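Local coordinates for protein DUF176 (Nitrosomonas europaea, PDB 2OMO) that is probably an oxidoreductase of the antibiotic biosynthesis monooxygenase family, though its substrate and precise reaction are unknown, at residues A[23-34]-A[70-81]. Sequence-based numbering, arbitrary orientation.
Sequences MYVTIVYASVKT and TRFVLYEAYKTR
Strands 24-31 and 71-78 run antiparallel, their axes 4.6 Å apart at closest, and are laced by paired backbone bonds at Tyr24-Tyr78, Thr26-Glu76, Val28-Leu74 and Ala30-Phe72; Val32 N to Thr70 O (3.0 Å) adds one more. On the face of Val25, Ile27, Val73 and Tyr75, beta-branched residues suit the extended strands and pack against rings. With CG anti to the backbone N (chi1 -179°), the Tyr75 ring swings across Val25 and Ile27 and is met obliquely by both CG1 atoms, Val25 CG1 lying 3.7 Å from Tyr75 CE1; Ile27 CG2 meets Val73 CG1 at 3.6 Å. Tyr75 stacks on Tyr75 of the second subunit and bonds Asp61 there; Tyr29, alongside Val73, hydrogen-bonds the Tyr29 hydroxyl of that subunit. Tyrosine suits both places, its ring packing on apolar neighbours while its hydroxyl bonds across the interface. The other face carries helices: Val32 CG2 packs 3.6 Å from Phe72 CD2, and both residues touch Phe40 of helix 37-51. A water bound to Thr26 OG1 donates to Glu76 O, which also accepts from Thr26 N, and Arg81 lays its aliphatic CG over the Tyr24 ring, a CH-pi contact. Central strands pairing between helices and a dimer partner are characteristic of the ferredoxin-like alpha+beta fold of dimeric ABM-family proteins.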
loop_
_atom_site.group_PDB
_atom_site.type_symbol
_atom_site.label_atom_id
_atom_site.label_comp_id
_atom_site.label_asym_id
_atom_site.label_seq_id
_atom_site.Cartn_x
_atom_site.Cartn_y
_atom_site.Cartn_z
HETATM N N MSE A 23 9.110 4.956 -7.143
HETATM C CA MSE A 23 9.295 4.180 -5.930
HETATM C C MSE A 23 9.058 2.765 -6.429
HETATM O O MSE A 23 8.336 2.566 -7.418
HETATM C CB MSE A 23 8.196 4.577 -4.943
HETATM C CG MSE A 23 8.347 4.182 -3.534
HETATM SE SE MSE A 23 7.222 5.468 -2.445
HETATM C CE MSE A 23 5.558 4.546 -2.785
ATOM N N TYR A 24 9.735 1.806 -5.825
ATOM C CA TYR A 24 9.522 0.397 -6.099
ATOM C C TYR A 24 8.724 -0.148 -4.909
ATOM O O TYR A 24 9.214 -0.117 -3.791
ATOM C CB TYR A 24 10.873 -0.357 -6.235
ATOM C CG TYR A 24 10.692 -1.825 -6.545
ATOM C CD1 TYR A 24 10.699 -2.268 -7.870
ATOM C CD2 TYR A 24 10.496 -2.755 -5.524
ATOM C CE1 TYR A 24 10.502 -3.614 -8.183
ATOM C CE2 TYR A 24 10.302 -4.102 -5.799
ATOM C CZ TYR A 24 10.316 -4.531 -7.154
ATOM O OH TYR A 24 10.130 -5.872 -7.460
ATOM N N VAL A 25 7.523 -0.664 -5.160
ATOM C CA VAL A 25 6.633 -1.136 -4.084
ATOM C C VAL A 25 6.237 -2.581 -4.268
ATOM O O VAL A 25 5.903 -3.020 -5.373
ATOM C CB VAL A 25 5.329 -0.292 -4.026
ATOM C CG1 VAL A 25 4.339 -0.817 -2.956
ATOM C CG2 VAL A 25 5.654 1.168 -3.855
ATOM N N THR A 26 6.231 -3.310 -3.165
ATOM C CA THR A 26 5.727 -4.694 -3.139
ATOM C C THR A 26 4.682 -4.714 -2.052
ATOM O O THR A 26 4.986 -4.419 -0.872
ATOM C CB THR A 26 6.833 -5.736 -2.835
ATOM O OG1 THR A 26 7.947 -5.529 -3.705
ATOM C CG2 THR A 26 6.293 -7.178 -3.074
ATOM N N ILE A 27 3.450 -5.007 -2.422
ATOM C CA ILE A 27 2.422 -5.200 -1.406
ATOM C C ILE A 27 2.397 -6.702 -1.086
ATOM O O ILE A 27 2.090 -7.537 -1.975
ATOM C CB ILE A 27 1.055 -4.700 -1.841
ATOM C CG1 ILE A 27 1.158 -3.243 -2.352
ATOM C CG2 ILE A 27 0.015 -4.884 -0.683
ATOM C CD1 ILE A 27 -0.206 -2.551 -2.741
ATOM N N VAL A 28 2.713 -7.032 0.167
ATOM C CA VAL A 28 2.805 -8.441 0.544
ATOM C C VAL A 28 1.576 -8.825 1.347
ATOM O O VAL A 28 1.296 -8.212 2.378
ATOM C CB VAL A 28 4.102 -8.780 1.305
ATOM C CG1 VAL A 28 4.090 -10.275 1.728
ATOM C CG2 VAL A 28 5.352 -8.404 0.402
ATOM N N TYR A 29 0.856 -9.836 0.872
ATOM C CA TYR A 29 -0.358 -10.313 1.536
ATOM C C TYR A 29 -0.092 -11.588 2.323
ATOM O O TYR A 29 0.414 -12.572 1.782
ATOM C CB TYR A 29 -1.471 -10.551 0.532
ATOM C CG TYR A 29 -1.851 -9.339 -0.274
ATOM C CD1 TYR A 29 -2.887 -8.523 0.144
ATOM C CD2 TYR A 29 -1.175 -9.021 -1.472
ATOM C CE1 TYR A 29 -3.272 -7.359 -0.619
ATOM C CE2 TYR A 29 -1.513 -7.870 -2.208
ATOM C CZ TYR A 29 -2.580 -7.063 -1.788
ATOM O OH TYR A 29 -2.946 -5.944 -2.491
ATOM N N ALA A 30 -0.434 -11.566 3.602
ATOM C CA ALA A 30 -0.185 -12.734 4.458
ATOM C C ALA A 30 -1.452 -13.155 5.180
ATOM O O ALA A 30 -2.078 -12.329 5.845
ATOM C CB ALA A 30 0.906 -12.458 5.475
ATOM N N SER A 31 -1.803 -14.436 5.047
ATOM C CA SER A 31 -2.921 -15.043 5.800
ATOM C C SER A 31 -2.263 -15.959 6.840
ATOM O O SER A 31 -1.459 -16.845 6.504
ATOM C CB SER A 31 -3.891 -15.840 4.904
ATOM O OG SER A 31 -4.450 -14.993 3.907
ATOM N N VAL A 32 -2.580 -15.692 8.091
ATOM C CA VAL A 32 -1.906 -16.271 9.232
ATOM C C VAL A 32 -2.865 -17.260 9.893
ATOM O O VAL A 32 -4.073 -17.047 9.888
ATOM C CB VAL A 32 -1.480 -15.135 10.254
ATOM C CG1 VAL A 32 -0.892 -15.706 11.526
ATOM C CG2 VAL A 32 -0.489 -14.160 9.612
ATOM N N LYS A 33 -2.309 -18.345 10.447
ATOM C CA LYS A 33 -3.073 -19.304 11.249
ATOM C C LYS A 33 -3.753 -18.583 12.406
ATOM O O LYS A 33 -3.196 -17.716 13.029
ATOM C CB LYS A 33 -2.203 -20.468 11.749
ATOM C CG LYS A 33 -1.772 -21.384 10.584
ATOM C CD LYS A 33 -0.947 -22.580 11.067
ATOM C CE LYS A 33 -0.395 -23.364 9.873
ATOM N NZ LYS A 33 0.679 -24.296 10.316
ATOM N N THR A 34 -4.993 -18.967 12.656
ATOM C CA THR A 34 -5.861 -18.288 13.593
ATOM C C THR A 34 -5.224 -18.122 15.009
ATOM O O THR A 34 -5.442 -17.122 15.714
ATOM C CB THR A 34 -7.198 -19.087 13.564
ATOM O OG1 THR A 34 -8.312 -18.247 13.888
ATOM C CG2 THR A 34 -7.117 -20.283 14.407
ATOM N N THR A 70 -6.774 -12.151 10.906
ATOM C CA THR A 70 -5.781 -13.124 10.422
ATOM C C THR A 70 -5.152 -12.659 9.095
ATOM O O THR A 70 -4.250 -13.308 8.575
ATOM C CB THR A 70 -6.343 -14.573 10.270
ATOM O OG1 THR A 70 -7.345 -14.582 9.240
ATOM C CG2 THR A 70 -6.894 -15.107 11.638
ATOM N N ARG A 71 -5.639 -11.537 8.564
ATOM C CA ARG A 71 -5.188 -11.056 7.277
ATOM C C ARG A 71 -4.313 -9.848 7.466
ATOM O O ARG A 71 -4.729 -8.856 8.082
ATOM C CB ARG A 71 -6.348 -10.767 6.319
ATOM C CG ARG A 71 -7.333 -11.946 6.162
ATOM C CD ARG A 71 -6.576 -13.180 5.957
ATOM N NE ARG A 71 -7.428 -14.344 5.769
ATOM C CZ ARG A 71 -7.791 -14.760 4.571
ATOM N NH1 ARG A 71 -7.380 -14.075 3.519
ATOM N NH2 ARG A 71 -8.550 -15.841 4.423
ATOM N N PHE A 72 -3.079 -9.971 6.987
ATOM C CA PHE A 72 -2.098 -8.869 7.090
ATOM C C PHE A 72 -1.563 -8.427 5.754
ATOM O O PHE A 72 -1.513 -9.211 4.781
ATOM C CB PHE A 72 -0.891 -9.296 7.961
ATOM C CG PHE A 72 -1.261 -9.587 9.390
ATOM C CD1 PHE A 72 -1.165 -8.578 10.359
ATOM C CD2 PHE A 72 -1.772 -10.852 9.760
ATOM C CE1 PHE A 72 -1.534 -8.855 11.724
ATOM C CE2 PHE A 72 -2.129 -11.141 11.111
ATOM C CZ PHE A 72 -2.007 -10.119 12.088
ATOM N N VAL A 73 -1.078 -7.195 5.728
ATOM C CA VAL A 73 -0.348 -6.664 4.541
ATOM C C VAL A 73 0.960 -6.025 5.020
ATOM O O VAL A 73 0.957 -5.270 6.019
ATOM C CB VAL A 73 -1.170 -5.595 3.809
ATOM C CG1 VAL A 73 -0.259 -4.698 2.875
ATOM C CG2 VAL A 73 -2.317 -6.244 3.026
ATOM N N LEU A 74 2.071 -6.355 4.358
ATOM C CA LEU A 74 3.305 -5.589 4.484
ATOM C C LEU A 74 3.437 -4.729 3.216
ATOM O O LEU A 74 3.548 -5.250 2.112
ATOM C CB LEU A 74 4.549 -6.501 4.592
ATOM C CG LEU A 74 4.546 -7.447 5.828
ATOM C CD1 LEU A 74 3.679 -8.704 5.596
ATOM C CD2 LEU A 74 5.989 -7.866 6.294
ATOM N N TYR A 75 3.461 -3.418 3.408
ATOM C CA TYR A 75 3.561 -2.464 2.325
ATOM C C TYR A 75 5.009 -1.969 2.296
ATOM O O TYR A 75 5.404 -1.088 3.071
ATOM C CB TYR A 75 2.547 -1.339 2.551
ATOM C CG TYR A 75 2.518 -0.271 1.491
ATOM C CD1 TYR A 75 1.809 -0.457 0.285
ATOM C CD2 TYR A 75 3.192 0.912 1.676
ATOM C CE1 TYR A 75 1.793 0.529 -0.689
ATOM C CE2 TYR A 75 3.192 1.915 0.695
ATOM C CZ TYR A 75 2.484 1.704 -0.497
ATOM O OH TYR A 75 2.411 2.669 -1.492
ATOM N N GLU A 76 5.784 -2.538 1.369
ATOM C CA GLU A 76 7.238 -2.383 1.388
ATOM C C GLU A 76 7.650 -1.542 0.157
ATOM O O GLU A 76 7.634 -2.043 -0.963
ATOM C CB GLU A 76 7.859 -3.778 1.325
ATOM C CG GLU A 76 7.227 -4.776 2.313
ATOM C CD GLU A 76 7.916 -6.159 2.305
ATOM O OE1 GLU A 76 8.809 -6.409 1.468
ATOM O OE2 GLU A 76 7.513 -7.013 3.129
ATOM N N ALA A 77 7.989 -0.275 0.398
ATOM C CA ALA A 77 8.253 0.727 -0.625
ATOM C C ALA A 77 9.711 1.156 -0.477
ATOM O O ALA A 77 10.154 1.475 0.644
ATOM C CB ALA A 77 7.342 1.941 -0.420
ATOM N N TYR A 78 10.455 1.166 -1.597
ATOM C CA TYR A 78 11.823 1.677 -1.595
ATOM C C TYR A 78 12.028 2.712 -2.700
ATOM O O TYR A 78 11.317 2.711 -3.744
ATOM C CB TYR A 78 12.826 0.527 -1.781
ATOM C CG TYR A 78 12.840 -0.452 -0.629
ATOM C CD1 TYR A 78 13.873 -0.405 0.339
ATOM C CD2 TYR A 78 11.836 -1.424 -0.501
ATOM C CE1 TYR A 78 13.900 -1.293 1.425
ATOM C CE2 TYR A 78 11.858 -2.333 0.594
ATOM C CZ TYR A 78 12.883 -2.253 1.536
ATOM O OH TYR A 78 12.862 -3.147 2.578
ATOM N N LYS A 79 13.021 3.582 -2.493
ATOM C CA LYS A 79 13.431 4.532 -3.534
ATOM C C LYS A 79 13.757 3.843 -4.866
ATOM O O LYS A 79 13.375 4.335 -5.921
ATOM C CB LYS A 79 14.661 5.350 -3.083
ATOM C CG LYS A 79 14.334 6.332 -1.939
ATOM C CD LYS A 79 15.527 7.094 -1.376
ATOM C CE LYS A 79 15.054 8.124 -0.324
ATOM N NZ LYS A 79 14.427 7.461 0.865
ATOM N N THR A 80 14.469 2.721 -4.807
ATOM C CA THR A 80 14.901 1.983 -5.992
ATOM C C THR A 80 14.716 0.493 -5.867
ATOM O O THR A 80 14.668 -0.092 -4.748
ATOM C CB THR A 80 16.420 2.209 -6.314
ATOM O OG1 THR A 80 17.225 1.545 -5.329
ATOM C CG2 THR A 80 16.751 3.694 -6.373
ATOM N N ARG A 81 14.607 -0.146 -7.028
ATOM C CA ARG A 81 14.471 -1.591 -7.056
ATOM C C ARG A 81 15.651 -2.265 -6.357
ATOM O O ARG A 81 15.488 -3.281 -5.701
ATOM C CB ARG A 81 14.374 -2.158 -8.488
ATOM C CG ARG A 81 14.020 -3.648 -8.405
ATOM C CD ARG A 81 14.250 -4.505 -9.627
ATOM N NE ARG A 81 13.627 -3.978 -10.812
ATOM C CZ ARG A 81 12.784 -4.630 -11.627
ATOM N NH1 ARG A 81 12.386 -5.881 -11.409
ATOM N NH2 ARG A 81 12.359 -3.990 -12.695
HETATM O O HOH W 1 9.614 -3.785 -2.416
#